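Local coordinates for DNA polymerase III, gamma subunit-related protein (Thermotoga maritima, PDB 2GNO) that is related to the gamma subunit of DNA polymerase III, a clamp-loader component, and may bind DNA, at residues E7-I12 with L36-Y41; I62-I67 with A99-K104; Q246-I251 with N289-H294. All coordinates share one frame; numbering follows the deposited sequence.

In the fold
Contacts 1 and 2 belong to the alpha/beta part of the chain, where helices pack on a parallel sheet; contact 3 joins two helices of the all-helical C-terminal part, with its centre about 39 Å and about 37 Å from the centres of contacts 1 and 2. No helix is shared between the contacts. The four touching residues of contact 3 are all buried, and they meet through aliphatic carbon and one threonine hydroxyl, with no hydrogen bond between them. The other two are partly buried. Contact 1 pairs leucines on its inner side with a tyrosine–glutamate hydrogen bond near the surface, whereas contact 2 is apolar across its interface and keeps its polar chemistry for a helix start.

Contact 1: E7-I12 with L36-Y41; sequences ETLKRI and LELPEY
Tyr-41 reaches across from helix 30-43 to helix 5-14 and ends on the carboxylate of Glu-7. Its CG lies anti to the backbone N (chi1 -171°), which carries the ring across to the neighbouring helix, where it crosses Glu-7 and Lys-10 at about a right angle. From CB the ring passes first by Lys-10, whose CD lies 4.1 Å from Tyr-41 CD2. One atom further, Tyr-41 CE2 comes 3.3 Å from Glu-7 OE1 and also approaches the backbone N of Glu-7. CZ meets the same carboxylate oxygen, and at the tip Tyr-41 OH donates its hydrogen to Glu-7 OE1 over 2.6 Å. The oxygen accepts through its anti lone pair and sits near the ring plane, at the edge, while the carboxylate itself is turned 70° from that plane. A tyrosine suits this place because its ring meets the lysine's aliphatic carbon and still delivers a hydroxyl to a partly exposed acid.

Lys-10 works in the same divided way. Its methylene chain crosses the tyrosine, and Lys-10 CD also lies 3.8 Å from Tyr-41 O, while NZ goes on to a salt bridge with Glu-14. The ring has a further cationic neighbour in Lys-44, in a cation-pi pair.

On the inner side the chemistry turns apolar. Leu-9 CD1 meets Leu-38 CD1 at 3.9 Å, the two branched side chains crossing at about a right angle, and both residues are buried. Leu-9 also touches Val-136 of the sheet. The axes of the two short helical segments pass 10.1 Å apart at -61°. Helices 5-14 and 30-43 flank strand 19-24 in sequence, and their packing beside a parallel sheet of order 2-3-4-1-5 is characteristic of the P-loop NTPase-like core of AAA+ and clamp-loader proteins.

Contact 2: I62-I67 with A99-K104; sequences IGIDDI and ANAFLK
Ile-67 and Phe-102 cross at about a right angle, joining the first turn of helix 64-74 to segment 99-104 beside the parallel sheet of the AAA+-like alpha/beta fold. The isoleucine addresses the phenylalanine with both branches. Ile-67 CG2, anti to the backbone N, lies 3.7 Å from Phe-102 CB and equally near Phe-102 CD1. The other branch bends round (chi2 -53°) and puts Ile-67 CD1 over one face of the Phe-102 ring, 4.0 Å above the plane and displaced toward the rim. A beta-branched residue suits this place, since it can fill the angle between ring and stem. Beyond it, the ring touches Ile-115 and Leu-117 of strand 113-119, so the pair links helix to sheet.

Nearer the surface, Ile-64 CG1 and Ile-64 CD1 each lie 3.9 Å from Ala-101 CB; the alanine's methyl is small enough to lie against the isoleucine's ethyl branch. Gly-63 is the N-cap of helix 64-74. The side chain of Asp-66, at position N3, accepts from its backbone N-H: Asp-66 OD2 is 3.2 Å from Gly-63 N in a bent bond, 135° at the hydrogen, met on the anti side and 30° out of the carboxylate plane.

Contact 3: Q246-I251 with N289-H294; sequences QRLTRI and NILAIH
Ile-290 pushes its CD1 between Leu-248 and Thr-249 of the facing helix, and this is the tight part of the contact. Ile-290 CD1 lies 3.9 Å from Leu-248 CB and 3.5 Å from Thr-249 OG1, while Ile-290 CG2 stands 3.8 Å from that same hydroxyl. The reach depends on a first torsion of 69°, which places CG1 in the crowded position between backbone N and carbonyl carbon and aims the ethyl branch across the interface. The threonine meets it at about a right angle. A hydroxyl facing a methyl in a buried place needs a polar partner of its own, and Thr-249 OG1 finds it one turn back in its own helix, hydrogen-bonded to Ile-245 O. This is why threonine fits here: it offers a compact side chain to the isoleucine and satisfies its oxygen locally. No hydrogen bond crosses between the two segments.

The packing slackens toward Leu-291. Leu-291 CD2 approaches Leu-248 CD1 only to 4.2 Å, and the two leucines touch at their ends, set aslant to each other. Both also lean on Leu-214 of helix 203-219, so a third helix closes this flank, while Leu-270 of helix 261-274 meets Ile-290. Away from the interface, Gln-246 and the end of Arg-247, both partly exposed, turn to polar partners: Arg-247 bonds through NH1 to Ser-201 O, and Gln-246 through NE2 to Ile-273 O.

The axes of the two short segments run nearly parallel, 10.3 Å apart at 23°, with Ile-290 CD1 set between Leu-248 and Thr-249. Four helices sharing an aliphatic interior in this way are consistent with the helical C-terminal domain that follows the AAA+ modules of clamp-loader subunits.

Contact 1: E7-I12 with L36-Y41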
ATOM      1  N   GLU A   7      -2.601   8.422  21.105  1.00 42.88           N
ATOM      2  CA  GLU A   7      -2.510   9.174  22.365  1.00 42.66           C
ATOM      3  C   GLU A   7      -1.119   9.116  22.989  1.00 42.51           C
ATOM      4  O   GLU A   7      -0.666  10.105  23.562  1.00 41.17           O
ATOM      5  CB  GLU A   7      -3.584   8.699  23.372  1.00 42.18           C
ATOM      6  CG  GLU A   7      -3.762   9.617  24.599  1.00 42.36           C
ATOM      7  CD  GLU A   7      -4.169  11.057  24.229  1.00 45.20           C
ATOM      8  OE1 GLU A   7      -4.878  11.249  23.213  1.00 42.46           O
ATOM      9  OE2 GLU A   7      -3.800  11.995  24.972  1.00 41.24           O
ATOM     10  N   THR A   8      -0.448   7.967  22.872  1.00 43.76           N
ATOM     11  CA  THR A   8       0.910   7.787  23.404  1.00 43.10           C
ATOM     12  C   THR A   8       1.873   8.688  22.631  1.00 43.10           C
ATOM     13  O   THR A   8       2.694   9.376  23.235  1.00 42.68           O
ATOM     14  CB  THR A   8       1.329   6.314  23.358  1.00 44.92           C
ATOM     15  OG1 THR A   8       0.383   5.539  24.113  1.00 44.72           O
ATOM     16  CG2 THR A   8       2.719   6.119  23.957  1.00 48.98           C
ATOM     17  N   LEU A   9       1.736   8.689  21.303  1.00 42.47           N
ATOM     18  CA  LEU A   9       2.517   9.548  20.415  1.00 40.59           C
ATOM     19  C   LEU A   9       2.319  11.028  20.686  1.00 39.34           C
ATOM     20  O   LEU A   9       3.287  11.788  20.695  1.00 40.91           O
ATOM     21  CB  LEU A   9       2.153   9.301  18.937  1.00 40.43           C
ATOM     22  CG  LEU A   9       2.795   8.123  18.232  1.00 39.58           C
ATOM     23  CD1 LEU A   9       2.166   7.881  16.885  1.00 42.71           C
ATOM     24  CD2 LEU A   9       4.287   8.364  18.102  1.00 47.25           C
ATOM     25  N   LYS A  10       1.058  11.423  20.844  1.00 37.47           N
ATOM     26  CA  LYS A  10       0.667  12.802  21.127  1.00 36.89           C
ATOM     27  C   LYS A  10       1.410  13.371  22.329  1.00 36.86           C
ATOM     28  O   LYS A  10       1.919  14.492  22.274  1.00 38.47           O
ATOM     29  CB  LYS A  10      -0.865  12.880  21.340  1.00 36.56           C
ATOM     30  CG  LYS A  10      -1.395  14.276  21.623  1.00 31.89           C
ATOM     31  CD  LYS A  10      -2.893  14.294  21.715  1.00 35.96           C
ATOM     32  CE  LYS A  10      -3.425  15.671  22.076  1.00 37.01           C
ATOM     33  NZ  LYS A  10      -2.912  16.200  23.355  1.00 38.58           N
ATOM     34  N   ARG A  11       1.484  12.573  23.390  1.00 34.78           N
ATOM     35  CA  ARG A  11       2.160  12.942  24.629  1.00 37.50           C
ATOM     36  C   ARG A  11       3.674  13.086  24.454  1.00 38.96           C
ATOM     37  O   ARG A  11       4.277  14.033  24.981  1.00 37.06           O
ATOM     38  CB  ARG A  11       1.855  11.906  25.699  1.00 36.66           C
ATOM     39  CG  ARG A  11       0.365  11.786  26.009  1.00 39.08           C
ATOM     40  N   ILE A  12       4.263  12.139  23.719  1.00 40.16           N
ATOM     41  CA  ILE A  12       5.697  12.133  23.403  1.00 40.66           C
ATOM     42  C   ILE A  12       6.018  13.389  22.594  1.00 42.50           C
ATOM     43  O   ILE A  12       7.018  14.060  22.863  1.00 41.72           O
ATOM     44  CB  ILE A  12       6.088  10.848  22.619  1.00 41.97           C
ATOM     45  CG1 ILE A  12       6.000   9.629  23.552  1.00 41.13           C
ATOM     46  CG2 ILE A  12       7.520  10.949  22.061  1.00 36.85           C
ATOM     47  CD1 ILE A  12       6.142   8.277  22.875  1.00 43.14           C
ATOM     48  N   LEU A  36      -0.572   9.773   8.511  1.00 25.71           N
ATOM     49  CA  LEU A  36      -1.485  10.778   7.957  1.00 25.92           C
ATOM     50  C   LEU A  36      -2.491  11.381   8.920  1.00 24.64           C
ATOM     51  O   LEU A  36      -2.824  12.554   8.826  1.00 25.10           O
ATOM     52  CB  LEU A  36      -2.234  10.199   6.750  1.00 28.02           C
ATOM     53  CG  LEU A  36      -1.390  10.049   5.497  1.00 28.50           C
ATOM     54  CD1 LEU A  36      -2.083   9.166   4.480  1.00 32.47           C
ATOM     55  CD2 LEU A  36      -1.056  11.397   4.899  1.00 28.08           C
ATOM     56  N   GLU A  37      -3.000  10.573   9.825  1.00 23.83           N
ATOM     57  CA  GLU A  37      -3.953  11.028  10.826  1.00 24.67           C
ATOM     58  C   GLU A  37      -3.269  11.630  12.056  1.00 22.99           C
ATOM     59  O   GLU A  37      -3.907  12.281  12.841  1.00 21.50           O
ATOM     60  CB  GLU A  37      -4.830   9.833  11.260  1.00 24.37           C
ATOM     61  CG  GLU A  37      -5.752   9.321  10.170  1.00 31.62           C
ATOM     62  CD  GLU A  37      -6.816  10.334   9.756  1.00 37.97           C
ATOM     63  OE1 GLU A  37      -7.170  11.195  10.587  1.00 38.39           O
ATOM     64  OE2 GLU A  37      -7.302  10.268   8.608  1.00 48.42           O
ATOM     65  N   LEU A  38      -1.963  11.469  12.194  1.00 23.19           N
ATOM     66  CA  LEU A  38      -1.272  11.954  13.384  1.00 23.47           C
ATOM     67  C   LEU A  38      -1.335  13.446  13.654  1.00 23.01           C
ATOM     68  O   LEU A  38      -1.630  13.832  14.766  1.00 23.05           O
ATOM     69  CB  LEU A  38       0.187  11.458  13.416  1.00 22.99           C
ATOM     70  CG  LEU A  38       1.028  11.750  14.660  1.00 23.63           C
ATOM     71  CD1 LEU A  38       0.337  11.191  15.872  1.00 24.19           C
ATOM     72  CD2 LEU A  38       2.384  11.102  14.529  1.00 25.91           C
ATOM     73  N   PRO A  39      -1.053  14.286  12.662  1.00 21.64           N
ATOM     74  CA  PRO A  39      -1.070  15.715  12.909  1.00 22.29           C
ATOM     75  C   PRO A  39      -2.395  16.262  13.422  1.00 22.37           C
ATOM     76  O   PRO A  39      -2.401  17.069  14.365  1.00 21.06           O
ATOM     77  CB  PRO A  39      -0.705  16.299  11.539  1.00 20.93           C
ATOM     78  CG  PRO A  39      -0.016  15.190  10.857  1.00 19.21           C
ATOM     79  CD  PRO A  39      -0.671  13.989  11.273  1.00 24.24           C
ATOM     80  N   GLU A  40      -3.494  15.848  12.808  1.00 20.60           N
ATOM     81  CA  GLU A  40      -4.815  16.263  13.261  1.00 24.83           C
ATOM     82  C   GLU A  40      -5.130  15.704  14.636  1.00 24.72           C
ATOM     83  O   GLU A  40      -5.773  16.377  15.429  1.00 27.68           O
ATOM     84  CB  GLU A  40      -5.898  15.911  12.263  1.00 24.50           C
ATOM     85  CG  GLU A  40      -7.286  16.248  12.756  1.00 26.61           C
ATOM     86  CD  GLU A  40      -8.333  16.223  11.683  1.00 31.91           C
ATOM     87  OE1 GLU A  40      -8.026  16.060  10.491  1.00 32.89           O
ATOM     88  OE2 GLU A  40      -9.477  16.384  12.059  1.00 30.03           O
ATOM     89  N   TYR A  41      -4.687  14.486  14.924  1.00 25.95           N
ATOM     90  CA  TYR A  41      -4.904  13.913  16.241  1.00 21.50           C
ATOM     91  C   TYR A  41      -4.172  14.722  17.325  1.00 24.75           C
ATOM     92  O   TYR A  41      -4.714  14.942  18.395  1.00 21.76           O
ATOM     93  CB  TYR A  41      -4.494  12.459  16.303  1.00 22.47           C
ATOM     94  CG  TYR A  41      -4.933  11.826  17.603  1.00 23.22           C
ATOM     95  CD1 TYR A  41      -6.203  11.303  17.741  1.00 32.71           C
ATOM     96  CD2 TYR A  41      -4.091  11.819  18.718  1.00 34.83           C
ATOM     97  CE1 TYR A  41      -6.629  10.770  18.961  1.00 32.71           C
ATOM     98  CE2 TYR A  41      -4.499  11.273  19.915  1.00 30.29           C
ATOM     99  CZ  TYR A  41      -5.764  10.752  20.035  1.00 35.10           C
ATOM    100  OH  TYR A  41      -6.177  10.213  21.240  1.00 34.76           O
TER

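Contact 2: I62-I67 with A99-K104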
ATOM      1  N   ILE A  62      13.348   7.840  -3.115  1.00 29.06           N
ATOM      2  CA  ILE A  62      13.149   9.166  -2.515  1.00 26.31           C
ATOM      3  C   ILE A  62      14.544   9.791  -2.621  1.00 25.10           C
ATOM      4  O   ILE A  62      15.450   9.394  -1.897  1.00 25.74           O
ATOM      5  CB  ILE A  62      12.678   9.103  -1.060  1.00 22.38           C
ATOM      6  CG1 ILE A  62      11.285   8.478  -0.994  1.00 24.03           C
ATOM      7  CG2 ILE A  62      12.624  10.532  -0.455  1.00 23.19           C
ATOM      8  CD1 ILE A  62      10.765   8.257   0.465  1.00 22.01           C
ATOM      9  N   GLY A  63      14.709  10.760  -3.521  1.00 24.74           N
ATOM     10  CA  GLY A  63      15.989  11.391  -3.746  1.00 25.98           C
ATOM     11  C   GLY A  63      16.333  12.613  -2.923  1.00 27.36           C
ATOM     12  O   GLY A  63      15.511  13.129  -2.162  1.00 25.20           O
ATOM     13  N   ILE A  64      17.572  13.078  -3.106  1.00 26.68           N
ATOM     14  CA  ILE A  64      18.085  14.258  -2.407  1.00 28.03           C
ATOM     15  C   ILE A  64      17.252  15.512  -2.722  1.00 27.68           C
ATOM     16  O   ILE A  64      17.179  16.404  -1.884  1.00 26.60           O
ATOM     17  CB  ILE A  64      19.627  14.488  -2.646  1.00 30.27           C
ATOM     18  CG1 ILE A  64      20.171  15.615  -1.745  1.00 32.00           C
ATOM     19  CG2 ILE A  64      19.952  14.766  -4.117  1.00 28.03           C
ATOM     20  CD1 ILE A  64      21.685  15.746  -1.764  1.00 33.90           C
ATOM     21  N   ASP A  65      16.613  15.551  -3.895  1.00 27.41           N
ATOM     22  CA  ASP A  65      15.765  16.658  -4.288  1.00 30.02           C
ATOM     23  C   ASP A  65      14.544  16.689  -3.347  1.00 28.45           C
ATOM     24  O   ASP A  65      14.125  17.773  -2.935  1.00 26.65           O
ATOM     25  CB  ASP A  65      15.321  16.506  -5.745  1.00 33.76           C
ATOM     26  CG  ASP A  65      14.768  17.805  -6.351  1.00 40.80           C
ATOM     27  OD1 ASP A  65      14.865  18.891  -5.735  1.00 56.96           O
ATOM     28  OD2 ASP A  65      14.265  17.738  -7.490  1.00 48.42           O
ATOM     29  N   ASP A  66      13.967  15.516  -3.034  1.00 28.31           N
ATOM     30  CA  ASP A  66      12.838  15.434  -2.089  1.00 27.35           C
ATOM     31  C   ASP A  66      13.286  15.913  -0.722  1.00 27.44           C
ATOM     32  O   ASP A  66      12.516  16.552  -0.026  1.00 29.93           O
ATOM     33  CB  ASP A  66      12.255  14.020  -1.963  1.00 30.24           C
ATOM     34  CG  ASP A  66      11.631  13.519  -3.246  1.00 31.83           C
ATOM     35  OD1 ASP A  66      10.864  14.269  -3.886  1.00 41.06           O
ATOM     36  OD2 ASP A  66      11.896  12.354  -3.603  1.00 41.61           O
ATOM     37  N   ILE A  67      14.533  15.638  -0.338  1.00 28.19           N
ATOM     38  CA  ILE A  67      15.048  16.089   0.958  1.00 27.72           C
ATOM     39  C   ILE A  67      15.228  17.618   0.955  1.00 27.00           C
ATOM     40  O   ILE A  67      14.999  18.266   1.968  1.00 25.37           O
ATOM     41  CB  ILE A  67      16.331  15.350   1.367  1.00 28.62           C
ATOM     42  CG1 ILE A  67      16.093  13.820   1.391  1.00 27.78           C
ATOM     43  CG2 ILE A  67      16.846  15.830   2.730  1.00 33.16           C
ATOM     44  CD1 ILE A  67      14.921  13.318   2.204  1.00 26.64           C
ATOM     45  N   ALA A  99      19.491  10.241   2.464  1.00 26.36           N
ATOM     46  CA  ALA A  99      19.706   9.939   3.881  1.00 27.53           C
ATOM     47  C   ALA A  99      20.768  10.858   4.482  1.00 30.60           C
ATOM     48  O   ALA A  99      20.525  11.478   5.518  1.00 32.29           O
ATOM     49  CB  ALA A  99      20.116   8.502   4.054  1.00 29.23           C
ATOM     50  N   ASN A 100      21.919  10.957   3.806  1.00 32.15           N
ATOM     51  CA  ASN A 100      23.039  11.798   4.221  1.00 33.17           C
ATOM     52  C   ASN A 100      22.613  13.250   4.393  1.00 32.65           C
ATOM     53  O   ASN A 100      22.925  13.878   5.402  1.00 33.03           O
ATOM     54  CB  ASN A 100      24.160  11.746   3.165  1.00 34.19           C
ATOM     55  CG  ASN A 100      25.361  12.626   3.517  1.00 37.99           C
ATOM     56  OD1 ASN A 100      25.669  12.861   4.692  1.00 45.51           O
ATOM     57  ND2 ASN A 100      26.080  13.079   2.487  1.00 48.08           N
ATOM     58  N   ALA A 101      21.911  13.775   3.396  1.00 32.49           N
ATOM     59  CA  ALA A 101      21.431  15.155   3.426  1.00 33.21           C
ATOM     60  C   ALA A 101      20.388  15.424   4.511  1.00 33.54           C
ATOM     61  O   ALA A 101      20.227  16.573   4.924  1.00 35.36           O
ATOM     62  CB  ALA A 101      20.860  15.540   2.063  1.00 33.33           C
ATOM     63  N   PHE A 102      19.721  14.376   5.001  1.00 33.66           N
ATOM     64  CA  PHE A 102      18.654  14.518   5.996  1.00 33.13           C
ATOM     65  C   PHE A 102      19.068  14.297   7.455  1.00 33.78           C
ATOM     66  O   PHE A 102      18.246  14.446   8.348  1.00 33.75           O
ATOM     67  CB  PHE A 102      17.515  13.568   5.545  1.00 32.62           C
ATOM     68  CG  PHE A 102      16.134  13.891   6.081  1.00 30.65           C
ATOM     69  CD1 PHE A 102      15.664  15.198   6.178  1.00 35.20           C
ATOM     70  CD2 PHE A 102      15.226  12.874   6.270  1.00 31.51           C
ATOM     71  CE1 PHE A 102      14.386  15.463   6.624  1.00 33.63           C
ATOM     72  CE2 PHE A 102      13.935  13.153   6.662  1.00 25.30           C
ATOM     73  CZ  PHE A 102      13.524  14.442   6.846  1.00 28.02           C
ATOM     74  N   LEU A 103      20.354  14.053   7.709  1.00 35.14           N
ATOM     75  CA  LEU A 103      20.832  13.791   9.079  1.00 33.67           C
ATOM     76  C   LEU A 103      20.715  14.974  10.034  1.00 33.70           C
ATOM     77  O   LEU A 103      20.246  14.788  11.151  1.00 33.81           O
ATOM     78  CB  LEU A 103      22.262  13.251   9.070  1.00 34.49           C
ATOM     79  CG  LEU A 103      22.513  11.995   8.218  1.00 35.62           C
ATOM     80  CD1 LEU A 103      23.982  11.575   8.325  1.00 40.40           C
ATOM     81  CD2 LEU A 103      21.553  10.844   8.567  1.00 38.25           C
ATOM     82  N   LYS A 104      21.100  16.177   9.597  1.00 34.92           N
ATOM     83  CA  LYS A 104      21.025  17.388  10.449  1.00 35.54           C
ATOM     84  C   LYS A 104      19.582  17.720  10.848  1.00 35.92           C
ATOM     85  O   LYS A 104      19.295  17.950  12.031  1.00 36.12           O
ATOM     86  CB  LYS A 104      21.688  18.599   9.773  1.00 36.15           C
TER

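Contact 3: Q246-I251 with N289-H294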
ATOM      1  N   GLN A 246       2.231  -8.282 -10.923  1.00 32.24           N
ATOM      2  CA  GLN A 246       2.495  -8.268  -9.480  1.00 33.60           C
ATOM      3  C   GLN A 246       1.209  -8.366  -8.667  1.00 31.70           C
ATOM      4  O   GLN A 246       1.097  -9.212  -7.793  1.00 32.57           O
ATOM      5  CB  GLN A 246       3.310  -7.019  -9.083  1.00 33.00           C
ATOM      6  CG  GLN A 246       4.725  -6.980  -9.653  1.00 35.96           C
ATOM      7  CD  GLN A 246       5.588  -8.134  -9.167  1.00 45.56           C
ATOM      8  OE1 GLN A 246       5.302  -8.741  -8.136  1.00 49.40           O
ATOM      9  NE2 GLN A 246       6.657  -8.430  -9.899  1.00 51.42           N
ATOM     10  N   ARG A 247       0.230  -7.543  -8.999  1.00 31.56           N
ATOM     11  CA  ARG A 247      -1.035  -7.565  -8.278  1.00 34.23           C
ATOM     12  C   ARG A 247      -1.777  -8.865  -8.413  1.00 33.66           C
ATOM     13  O   ARG A 247      -2.279  -9.370  -7.422  1.00 34.97           O
ATOM     14  CB  ARG A 247      -1.960  -6.465  -8.742  1.00 35.62           C
ATOM     15  CG  ARG A 247      -1.419  -5.151  -8.448  1.00 43.45           C
ATOM     16  CD  ARG A 247      -2.330  -4.078  -8.868  1.00 54.41           C
ATOM     17  NE  ARG A 247      -3.531  -4.075  -8.051  1.00 53.41           N
ATOM     18  CZ  ARG A 247      -4.394  -3.070  -8.001  1.00 57.00           C
ATOM     19  NH1 ARG A 247      -4.204  -1.954  -8.693  1.00 46.86           N
ATOM     20  NH2 ARG A 247      -5.434  -3.174  -7.206  1.00 57.76           N
ATOM     21  N   LEU A 248      -1.855  -9.401  -9.633  1.00 32.81           N
ATOM     22  CA  LEU A 248      -2.559 -10.658  -9.841  1.00 30.61           C
ATOM     23  C   LEU A 248      -1.834 -11.818  -9.149  1.00 31.73           C
ATOM     24  O   LEU A 248      -2.489 -12.669  -8.551  1.00 29.89           O
ATOM     25  CB  LEU A 248      -2.769 -10.938 -11.333  1.00 31.70           C
ATOM     26  CG  LEU A 248      -3.650  -9.950 -12.112  1.00 33.12           C
ATOM     27  CD1 LEU A 248      -3.841 -10.464 -13.525  1.00 32.23           C
ATOM     28  CD2 LEU A 248      -5.005  -9.746 -11.458  1.00 43.23           C
ATOM     29  N   THR A 249      -0.501 -11.839  -9.227  1.00 30.30           N
ATOM     30  CA  THR A 249       0.307 -12.880  -8.583  1.00 29.68           C
ATOM     31  C   THR A 249      -0.001 -12.926  -7.099  1.00 29.73           C
ATOM     32  O   THR A 249      -0.195 -14.013  -6.551  1.00 27.95           O
ATOM     33  CB  THR A 249       1.801 -12.654  -8.847  1.00 27.18           C
ATOM     34  OG1 THR A 249       2.032 -12.775 -10.246  1.00 25.75           O
ATOM     35  CG2 THR A 249       2.661 -13.685  -8.123  1.00 32.90           C
ATOM     36  N   ARG A 250      -0.084 -11.745  -6.461  1.00 31.44           N
ATOM     37  CA  ARG A 250      -0.433 -11.654  -5.027  1.00 33.26           C
ATOM     38  C   ARG A 250      -1.829 -12.202  -4.742  1.00 33.82           C
ATOM     39  O   ARG A 250      -1.994 -12.979  -3.801  1.00 36.23           O
ATOM     40  CB  ARG A 250      -0.247 -10.233  -4.468  1.00 34.30           C
ATOM     41  CG  ARG A 250       1.206  -9.838  -4.426  1.00 39.46           C
ATOM     42  CD  ARG A 250       1.457  -8.460  -3.845  1.00 47.39           C
ATOM     43  NE  ARG A 250       2.880  -8.130  -3.882  1.00 49.56           N
ATOM     44  CZ  ARG A 250       3.746  -8.425  -2.915  1.00 53.22           C
ATOM     45  N   ILE A 251      -2.810 -11.849  -5.571  1.00 33.55           N
ATOM     46  CA  ILE A 251      -4.183 -12.350  -5.396  1.00 32.95           C
ATOM     47  C   ILE A 251      -4.245 -13.864  -5.626  1.00 33.47           C
ATOM     48  O   ILE A 251      -4.826 -14.578  -4.820  1.00 32.14           O
ATOM     49  CB  ILE A 251      -5.198 -11.590  -6.294  1.00 34.41           C
ATOM     50  CG1 ILE A 251      -5.301 -10.138  -5.833  1.00 30.67           C
ATOM     51  CG2 ILE A 251      -6.595 -12.255  -6.224  1.00 35.77           C
ATOM     52  CD1 ILE A 251      -6.072  -9.246  -6.759  1.00 40.80           C
ATOM     53  N   ASN A 289       1.098 -17.591 -17.881  1.00 29.16           N
ATOM     54  CA  ASN A 289       1.357 -18.658 -16.925  1.00 29.21           C
ATOM     55  C   ASN A 289       0.628 -18.502 -15.587  1.00 28.71           C
ATOM     56  O   ASN A 289       0.085 -19.474 -15.120  1.00 31.56           O
ATOM     57  CB  ASN A 289       2.867 -18.861 -16.738  1.00 28.45           C
ATOM     58  CG  ASN A 289       3.556 -19.465 -17.983  1.00 37.97           C
ATOM     59  OD1 ASN A 289       3.024 -20.355 -18.655  1.00 35.73           O
ATOM     60  ND2 ASN A 289       4.784 -19.044 -18.222  1.00 36.59           N
ATOM     61  N   ILE A 290       0.612 -17.310 -14.986  1.00 28.11           N
ATOM     62  CA  ILE A 290      -0.078 -17.126 -13.688  1.00 30.97           C
ATOM     63  C   ILE A 290      -1.593 -17.344 -13.841  1.00 29.71           C
ATOM     64  O   ILE A 290      -2.222 -17.994 -13.013  1.00 30.06           O
ATOM     65  CB  ILE A 290       0.237 -15.755 -12.995  1.00 30.48           C
ATOM     66  CG1 ILE A 290      -0.363 -14.538 -13.723  1.00 35.25           C
ATOM     67  CG2 ILE A 290       1.748 -15.582 -12.814  1.00 29.96           C
ATOM     68  CD1 ILE A 290      -0.128 -13.212 -13.014  1.00 29.80           C
ATOM     69  N   LEU A 291      -2.156 -16.794 -14.907  1.00 28.78           N
ATOM     70  CA  LEU A 291      -3.578 -16.921 -15.212  1.00 31.63           C
ATOM     71  C   LEU A 291      -3.963 -18.362 -15.492  1.00 32.12           C
ATOM     72  O   LEU A 291      -5.034 -18.806 -15.046  1.00 33.46           O
ATOM     73  CB  LEU A 291      -3.955 -16.041 -16.400  1.00 31.45           C
ATOM     74  CG  LEU A 291      -3.933 -14.551 -16.185  1.00 35.56           C
ATOM     75  CD1 LEU A 291      -4.195 -13.841 -17.502  1.00 35.46           C
ATOM     76  CD2 LEU A 291      -4.967 -14.126 -15.142  1.00 44.45           C
ATOM     77  N   ALA A 292      -3.112 -19.080 -16.226  1.00 31.43           N
ATOM     78  CA  ALA A 292      -3.342 -20.493 -16.511  1.00 33.81           C
ATOM     79  C   ALA A 292      -3.273 -21.267 -15.213  1.00 33.89           C
ATOM     80  O   ALA A 292      -4.091 -22.149 -14.995  1.00 31.32           O
ATOM     81  CB  ALA A 292      -2.322 -21.042 -17.499  1.00 33.38           C
ATOM     82  N   ILE A 293      -2.298 -20.934 -14.349  1.00 31.83           N
ATOM     83  CA  ILE A 293      -2.173 -21.585 -13.042  1.00 30.88           C
ATOM     84  C   ILE A 293      -3.478 -21.420 -12.253  1.00 31.00           C
ATOM     85  O   ILE A 293      -4.005 -22.394 -11.709  1.00 30.80           O
ATOM     86  CB  ILE A 293      -0.947 -21.010 -12.234  1.00 30.81           C
ATOM     87  CG1 ILE A 293       0.368 -21.541 -12.830  1.00 32.62           C
ATOM     88  CG2 ILE A 293      -0.999 -21.414 -10.763  1.00 33.82           C
ATOM     89  CD1 ILE A 293       1.635 -20.787 -12.355  1.00 30.60           C
ATOM     90  N   HIS A 294      -3.970 -20.193 -12.196  1.00 28.60           N
ATOM     91  CA  HIS A 294      -5.196 -19.853 -11.479  1.00 29.21           C
ATOM     92  C   HIS A 294      -6.440 -20.541 -12.046  1.00 29.30           C
ATOM     93  O   HIS A 294      -7.237 -21.109 -11.295  1.00 28.59           O
ATOM     94  CB  HIS A 294      -5.393 -18.339 -11.477  1.00 28.16           C
ATOM     95  CG  HIS A 294      -6.665 -17.891 -10.814  1.00 34.02           C
ATOM     96  ND1 HIS A 294      -6.864 -17.969  -9.451  1.00 35.91           N
ATOM     97  CD2 HIS A 294      -7.785 -17.326 -11.326  1.00 32.07           C
ATOM     98  CE1 HIS A 294      -8.056 -17.480  -9.157  1.00 33.84           C
ATOM     99  NE2 HIS A 294      -8.639 -17.096 -10.279  1.00 35.48           N
TER